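PDB 1NJH: protein yojF from Bacillus subtilis, which is of unknown function and belongs to the uncharacterised DUF1806 family. Local coordinates for residues A[70-75]-A[110-115]; A[14-19]-A[58-63]. One frame throughout, in Å; residues are numbered along the deposited sequence. Where two conformers were deposited one is given.

From the N terminus, a short strand, 5-6, leads into helix 9-18, whose last turn packs on residues 58-63 in contact 2, closing a loop of 38 residues that holds strand 24-32 and most of strand 45-63. That loop is complete before contact 1 opens at Val70; contact 1 then closes a second loop, of 34 residues, by joining strand 68-74 to the final strand, 106-113. The two loops are therefore in series, neither nested nor crossed. They are tied through adjacent strands: Lys73 N lies 2.9 Å from Gln59 O, a probable hydrogen bond, and Leu72 CD2 packs 3.6 Å from Ala60 CB. Contact 2 attaches the helix to the curled sheet; contact 1 spans the sheet's interior.

Contact 1. Residues A[70-75]-A[110-115]; sequences VGLKTE and LQISEK
Leu110 meets Val70 through a single methyl group. Its CG is anti to the backbone N (chi1 175°), and CD2 continues the extended path away from the strand, ending 4.0 Å from Val70 CG1 and 4.1 Å from Val70 CB. The two side chains cross obliquely, so that the Leu110 methyl lies against the branch point of the valine as well as one of its arms. Ile26 and Leu28 of the adjacent strand 24-32 also border Leu110, and Ala81 of strand 78-89 touches it from across the interior.

Two residues on, Ile112 again points inward. Here the approach is tip to tip: Ile112 CD1 stops 4.1 Å from Leu72 CD1. Both side chains are stretched out from CA to the terminal methyl, with chi2 174° in Ile112 and 178° in Leu72, and this full extension spans the wider gap. The CA separation grows from 8.8 Å at Val70 and Leu110 to 10.9 Å at Leu72 and Ile112, evidence that the strands diverge. Val24 and Tyr19 flank Ile112.

No hydrogen bond links the segments, all four touching residues are buried, and only 132 Å² is covered between them. Strand pairing explains why: going round the sheet from 68-74 in either direction, two strands intervene before 106-113. Such apolar contacts across the interior are characteristic of the core of a closed, barrel-like antiparallel sheet.

Contact 2. Residues A[14-19]-A[58-63]; sequences ASLERY and HQAKIK
Leu16 is turned so that CG lies anti to its own carbonyl carbon (chi1 -67°), and chi2 of 169° then carries CD1 outward, away from CA and onto the strand that bears Ala60 and Ile62. This is a helix packed against a barrel-like antiparallel sheet: Leu16 touches strand 45-63 on one hand and Leu95 of strand 95-101 on the other, which places the helix between two strands that are not neighbours in the sheet. The short axes of helix 14-18 and strand 59-63 run nearly antiparallel, at 163°, and approach to 7.9 Å.

Small groups account for the closeness. Leu16 CB sits 3.9 Å from the methyl carbon CB of Ala60, and the corresponding CA atoms are only 6.3 Å apart. Farther along the leucine, CD1 packs against the peptide joining Lys61 to Ile62, 4.1 Å from Ile62 N, and reaches Ile62 CB at 4.2 Å.

No hydrogen bond runs directly between the segments, yet polar groups nearby fasten helix to strand. Gln13, one turn before Glu17, donates from NE2 to Ala60 O and accepts from Ile62 N through OE1, engaging the backbone on both sides of Lys61; Glu17 OE2 also bonds to that NE2, which should help fix the orientation of the amide. Tyr57 OH reaches Leu16 O.

The other leucine methyl enters the apolar core, where Leu16 CD2 packs against Ile112 CD1.

Contact 1. Residues A[70-75]-A[110-115]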
loop_
_atom_site.group_PDB
_atom_site.type_symbol
_atom_site.label_atom_id
_atom_site.label_comp_id
_atom_site.label_asym_id
_atom_site.label_seq_id
_atom_site.Cartn_x
_atom_site.Cartn_y
_atom_site.Cartn_z
ATOM N N VAL A 70 12.237 -4.104 -0.912
ATOM C CA VAL A 70 12.218 -3.639 -2.281
ATOM C C VAL A 70 11.678 -2.220 -2.326
ATOM O O VAL A 70 10.687 -1.922 -1.682
ATOM C CB VAL A 70 11.307 -4.560 -3.161
ATOM C CG1 VAL A 70 11.087 -3.927 -4.513
ATOM C CG2 VAL A 70 11.960 -5.937 -3.334
ATOM N N GLY A 71 12.367 -1.366 -3.080
ATOM C CA GLY A 71 11.968 0.016 -3.272
ATOM C C GLY A 71 11.851 0.297 -4.760
ATOM O O GLY A 71 12.732 -0.059 -5.564
ATOM N N LEU A 72 10.755 0.941 -5.142
ATOM C CA LEU A 72 10.518 1.289 -6.544
ATOM C C LEU A 72 10.286 2.786 -6.586
ATOM O O LEU A 72 9.434 3.282 -5.856
ATOM C CB LEU A 72 9.243 0.588 -7.051
ATOM C CG LEU A 72 9.097 -0.922 -6.848
ATOM C CD1 LEU A 72 7.734 -1.366 -7.401
ATOM C CD2 LEU A 72 10.238 -1.650 -7.570
ATOM N N LYS A 73 11.019 3.514 -7.427
ATOM C CA LYS A 73 10.819 4.956 -7.536
ATOM C C LYS A 73 9.888 5.203 -8.711
ATOM O O LYS A 73 10.267 4.971 -9.867
ATOM C CB LYS A 73 12.146 5.690 -7.787
ATOM C CG LYS A 73 11.979 7.200 -7.820
ATOM C CD LYS A 73 11.702 7.760 -6.432
ATOM C CE LYS A 73 11.310 9.236 -6.474
ATOM N NZ LYS A 73 9.902 9.506 -6.924
ATOM N N THR A 74 8.680 5.678 -8.424
ATOM C CA THR A 74 7.699 5.913 -9.475
ATOM C C THR A 74 7.812 7.327 -10.012
ATOM O O THR A 74 8.661 8.124 -9.565
ATOM C CB THR A 74 6.251 5.691 -8.960
ATOM O OG1 THR A 74 5.957 6.674 -7.960
ATOM C CG2 THR A 74 6.091 4.297 -8.357
ATOM N N GLU A 75 6.940 7.627 -10.972
ATOM C CA GLU A 75 6.884 8.926 -11.617
ATOM C C GLU A 75 7.059 10.049 -10.601
ATOM O O GLU A 75 7.942 10.886 -10.745
ATOM C CB GLU A 75 5.554 9.069 -12.366
ATOM C CG GLU A 75 5.396 8.063 -13.509
ATOM C CD GLU A 75 4.055 8.158 -14.219
ATOM O OE1 GLU A 75 3.020 7.822 -13.603
ATOM O OE2 GLU A 75 4.036 8.569 -15.400
ATOM N N LEU A 110 4.015 -8.300 -2.409
ATOM C CA LEU A 110 4.246 -7.266 -3.425
ATOM C C LEU A 110 4.308 -8.039 -4.730
ATOM O O LEU A 110 5.127 -8.958 -4.880
ATOM C CB LEU A 110 5.559 -6.494 -3.202
ATOM C CG LEU A 110 5.880 -5.477 -4.319
ATOM C CD1 LEU A 110 4.808 -4.388 -4.414
ATOM C CD2 LEU A 110 7.270 -4.845 -4.060
ATOM N N GLN A 111 3.416 -7.700 -5.657
ATOM C CA GLN A 111 3.342 -8.371 -6.950
ATOM C C GLN A 111 3.307 -7.328 -8.076
ATOM O O GLN A 111 2.653 -6.291 -7.950
ATOM C CB GLN A 111 2.080 -9.239 -7.007
ATOM C CG GLN A 111 1.840 -10.127 -5.779
ATOM C CD GLN A 111 0.661 -11.069 -5.995
ATOM O OE1 GLN A 111 -0.270 -10.739 -6.722
ATOM N NE2 GLN A 111 0.699 -12.233 -5.366
ATOM N N ILE A 112 3.993 -7.626 -9.179
ATOM C CA ILE A 112 4.093 -6.729 -10.328
ATOM C C ILE A 112 3.712 -7.493 -11.593
ATOM O O ILE A 112 4.210 -8.592 -11.814
ATOM C CB ILE A 112 5.555 -6.206 -10.462
ATOM C CG1 ILE A 112 5.986 -5.569 -9.135
ATOM C CG2 ILE A 112 5.662 -5.231 -11.627
ATOM C CD1 ILE A 112 7.437 -5.126 -9.053
ATOM N N SER A 113 2.862 -6.886 -12.419
ATOM C CA SER A 113 2.394 -7.508 -13.658
ATOM C C SER A 113 2.153 -6.476 -14.751
ATOM O O SER A 113 1.838 -5.323 -14.470
ATOM C CB SER A 113 1.091 -8.267 -13.383
ATOM O OG SER A 113 0.594 -8.907 -14.557
ATOM N N GLU A 114 2.300 -6.895 -16.005
ATOM C CA GLU A 114 2.062 -6.005 -17.125
ATOM C C GLU A 114 0.553 -5.882 -17.355
ATOM O O GLU A 114 0.085 -4.959 -18.018
ATOM C CB GLU A 114 2.744 -6.550 -18.380
ATOM C CG GLU A 114 4.221 -6.840 -18.185
ATOM C CD GLU A 114 4.862 -7.474 -19.404
ATOM O OE1 GLU A 114 4.959 -6.793 -20.445
ATOM O OE2 GLU A 114 5.267 -8.654 -19.318
ATOM N N LYS A 115 -0.210 -6.811 -16.788
ATOM C CA LYS A 115 -1.659 -6.790 -16.935
ATOM C C LYS A 115 -2.335 -6.777 -15.570
ATOM O O LYS A 115 -1.739 -7.178 -14.580
ATOM C CB LYS A 115 -2.129 -8.025 -17.703
ATOM C CG LYS A 115 -1.662 -8.085 -19.139
ATOM C CD LYS A 115 -2.119 -9.385 -19.770
ATOM C CE LYS A 115 -1.589 -9.543 -21.180
ATOM N NZ LYS A 115 -1.974 -10.876 -21.723
#

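Contact 2. Residues A[14-19]-A[58-63]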
loop_
_atom_site.group_PDB
_atom_site.type_symbol
_atom_site.label_atom_id
_atom_site.label_comp_id
_atom_site.label_asym_id
_atom_site.label_seq_id
_atom_site.Cartn_x
_atom_site.Cartn_y
_atom_site.Cartn_z
ATOM N N ALA A 14 17.088 -8.551 -11.324
ATOM C CA ALA A 14 16.984 -8.632 -12.775
ATOM C C ALA A 14 15.524 -8.552 -13.210
ATOM O O ALA A 14 15.199 -7.950 -14.229
ATOM C CB ALA A 14 17.610 -9.933 -13.273
ATOM N N SER A 15 14.640 -9.165 -12.431
ATOM C CA SER A 15 13.216 -9.155 -12.751
ATOM C C SER A 15 12.610 -7.756 -12.576
ATOM O O SER A 15 11.774 -7.321 -13.375
ATOM C CB SER A 15 12.478 -10.159 -11.859
ATOM O OG SER A 15 11.101 -10.225 -12.196
ATOM N N LEU A 16 13.032 -7.049 -11.533
ATOM C CA LEU A 16 12.519 -5.705 -11.293
ATOM C C LEU A 16 12.901 -4.771 -12.436
ATOM O O LEU A 16 12.073 -4.009 -12.925
ATOM C CB LEU A 16 13.048 -5.142 -9.967
ATOM C CG LEU A 16 12.587 -5.792 -8.654
ATOM C CD1 LEU A 16 13.445 -5.263 -7.492
ATOM C CD2 LEU A 16 11.114 -5.483 -8.375
ATOM N N GLU A 17 14.156 -4.830 -12.872
ATOM C CA GLU A 17 14.611 -3.962 -13.952
ATOM C C GLU A 17 13.856 -4.264 -15.243
ATOM O O GLU A 17 13.716 -3.407 -16.114
ATOM C CB GLU A 17 16.123 -4.136 -14.134
ATOM C CG GLU A 17 16.841 -3.965 -12.812
ATOM C CD GLU A 17 18.337 -4.166 -12.879
ATOM O OE1 GLU A 17 18.801 -4.991 -13.697
ATOM O OE2 GLU A 17 19.046 -3.516 -12.081
ATOM N N ARG A 18 13.356 -5.488 -15.343
ATOM C CA ARG A 18 12.602 -5.929 -16.507
ATOM C C ARG A 18 11.332 -5.097 -16.693
ATOM O O ARG A 18 10.990 -4.712 -17.811
ATOM C CB ARG A 18 12.229 -7.402 -16.332
ATOM C CG ARG A 18 11.505 -8.038 -17.504
ATOM C CD ARG A 18 10.890 -9.363 -17.073
ATOM N NE ARG A 18 11.845 -10.189 -16.337
ATOM C CZ ARG A 18 11.519 -11.276 -15.643
ATOM N NH1 ARG A 18 10.257 -11.675 -15.587
ATOM N NH2 ARG A 18 12.457 -11.959 -15.000
ATOM N N TYR A 19 10.648 -4.810 -15.588
ATOM C CA TYR A 19 9.395 -4.053 -15.619
ATOM C C TYR A 19 9.564 -2.544 -15.494
ATOM O O TYR A 19 8.574 -1.817 -15.479
ATOM C CB TYR A 19 8.457 -4.503 -14.490
ATOM C CG TYR A 19 8.115 -5.968 -14.484
ATOM C CD1 TYR A 19 7.145 -6.488 -15.338
ATOM C CD2 TYR A 19 8.772 -6.842 -13.621
ATOM C CE1 TYR A 19 6.839 -7.855 -15.328
ATOM C CE2 TYR A 19 8.479 -8.198 -13.606
ATOM C CZ TYR A 19 7.514 -8.698 -14.461
ATOM O OH TYR A 19 7.258 -10.050 -14.450
ATOM N N HIS A 58 11.035 4.077 -12.580
ATOM C CA HIS A 58 12.279 4.194 -13.348
ATOM C C HIS A 58 13.537 3.661 -12.667
ATOM O O HIS A 58 14.560 3.436 -13.321
ATOM C CB HIS A 58 12.485 5.646 -13.806
ATOM C CG HIS A 58 12.110 6.674 -12.782
ATOM N ND1 HIS A 58 13.014 7.204 -11.886
ATOM C CD2 HIS A 58 10.926 7.280 -12.519
ATOM C CE1 HIS A 58 12.405 8.090 -11.119
ATOM N NE2 HIS A 58 11.137 8.156 -11.482
ATOM N N GLN A 59 13.470 3.476 -11.357
ATOM C CA GLN A 59 14.576 2.907 -10.592
ATOM C C GLN A 59 13.946 1.886 -9.654
ATOM O O GLN A 59 12.825 2.081 -9.173
ATOM C CB GLN A 59 15.326 3.979 -9.801
ATOM C CG GLN A 59 16.289 4.791 -10.657
ATOM C CD GLN A 59 17.425 3.951 -11.228
ATOM O OE1 GLN A 59 17.924 4.223 -12.325
ATOM N NE2 GLN A 59 17.849 2.936 -10.480
ATOM N N ALA A 60 14.658 0.787 -9.421
ATOM C CA ALA A 60 14.163 -0.283 -8.562
ATOM C C ALA A 60 15.334 -1.024 -7.967
ATOM O O ALA A 60 16.328 -1.284 -8.650
ATOM C CB ALA A 60 13.290 -1.253 -9.383
ATOM N N LYS A 61 15.225 -1.367 -6.689
ATOM C CA LYS A 61 16.290 -2.091 -6.035
ATOM C C LYS A 61 15.825 -2.972 -4.897
ATOM O O LYS A 61 14.975 -2.574 -4.097
ATOM C CB LYS A 61 17.339 -1.101 -5.514
ATOM C CG LYS A 61 18.544 -1.759 -4.852
ATOM C CD LYS A 61 19.666 -0.752 -4.649
ATOM C CE LYS A 61 20.881 -1.376 -3.959
ATOM N NZ LYS A 61 21.476 -2.498 -4.737
ATOM N N ILE A 62 16.361 -4.188 -4.841
ATOM C CA ILE A 62 16.060 -5.078 -3.738
ATOM C C ILE A 62 17.324 -5.032 -2.887
ATOM O O ILE A 62 18.436 -5.137 -3.415
ATOM C CB ILE A 62 15.750 -6.526 -4.197
ATOM C CG1 ILE A 62 15.607 -7.425 -2.965
ATOM C CG2 ILE A 62 16.814 -7.017 -5.173
ATOM C CD1 ILE A 62 15.001 -8.790 -3.271
ATOM N N LYS A 63 17.145 -4.825 -1.586
ATOM C CA LYS A 63 18.267 -4.729 -0.648
ATOM C C LYS A 63 18.123 -5.659 0.543
ATOM O O LYS A 63 17.043 -6.195 0.819
ATOM C CB LYS A 63 18.405 -3.294 -0.122
ATOM C CG LYS A 63 18.617 -2.236 -1.188
ATOM C CD LYS A 63 18.827 -0.861 -0.560
ATOM C CE LYS A 63 18.938 0.222 -1.622
ATOM N NZ LYS A 63 19.286 1.557 -1.052
#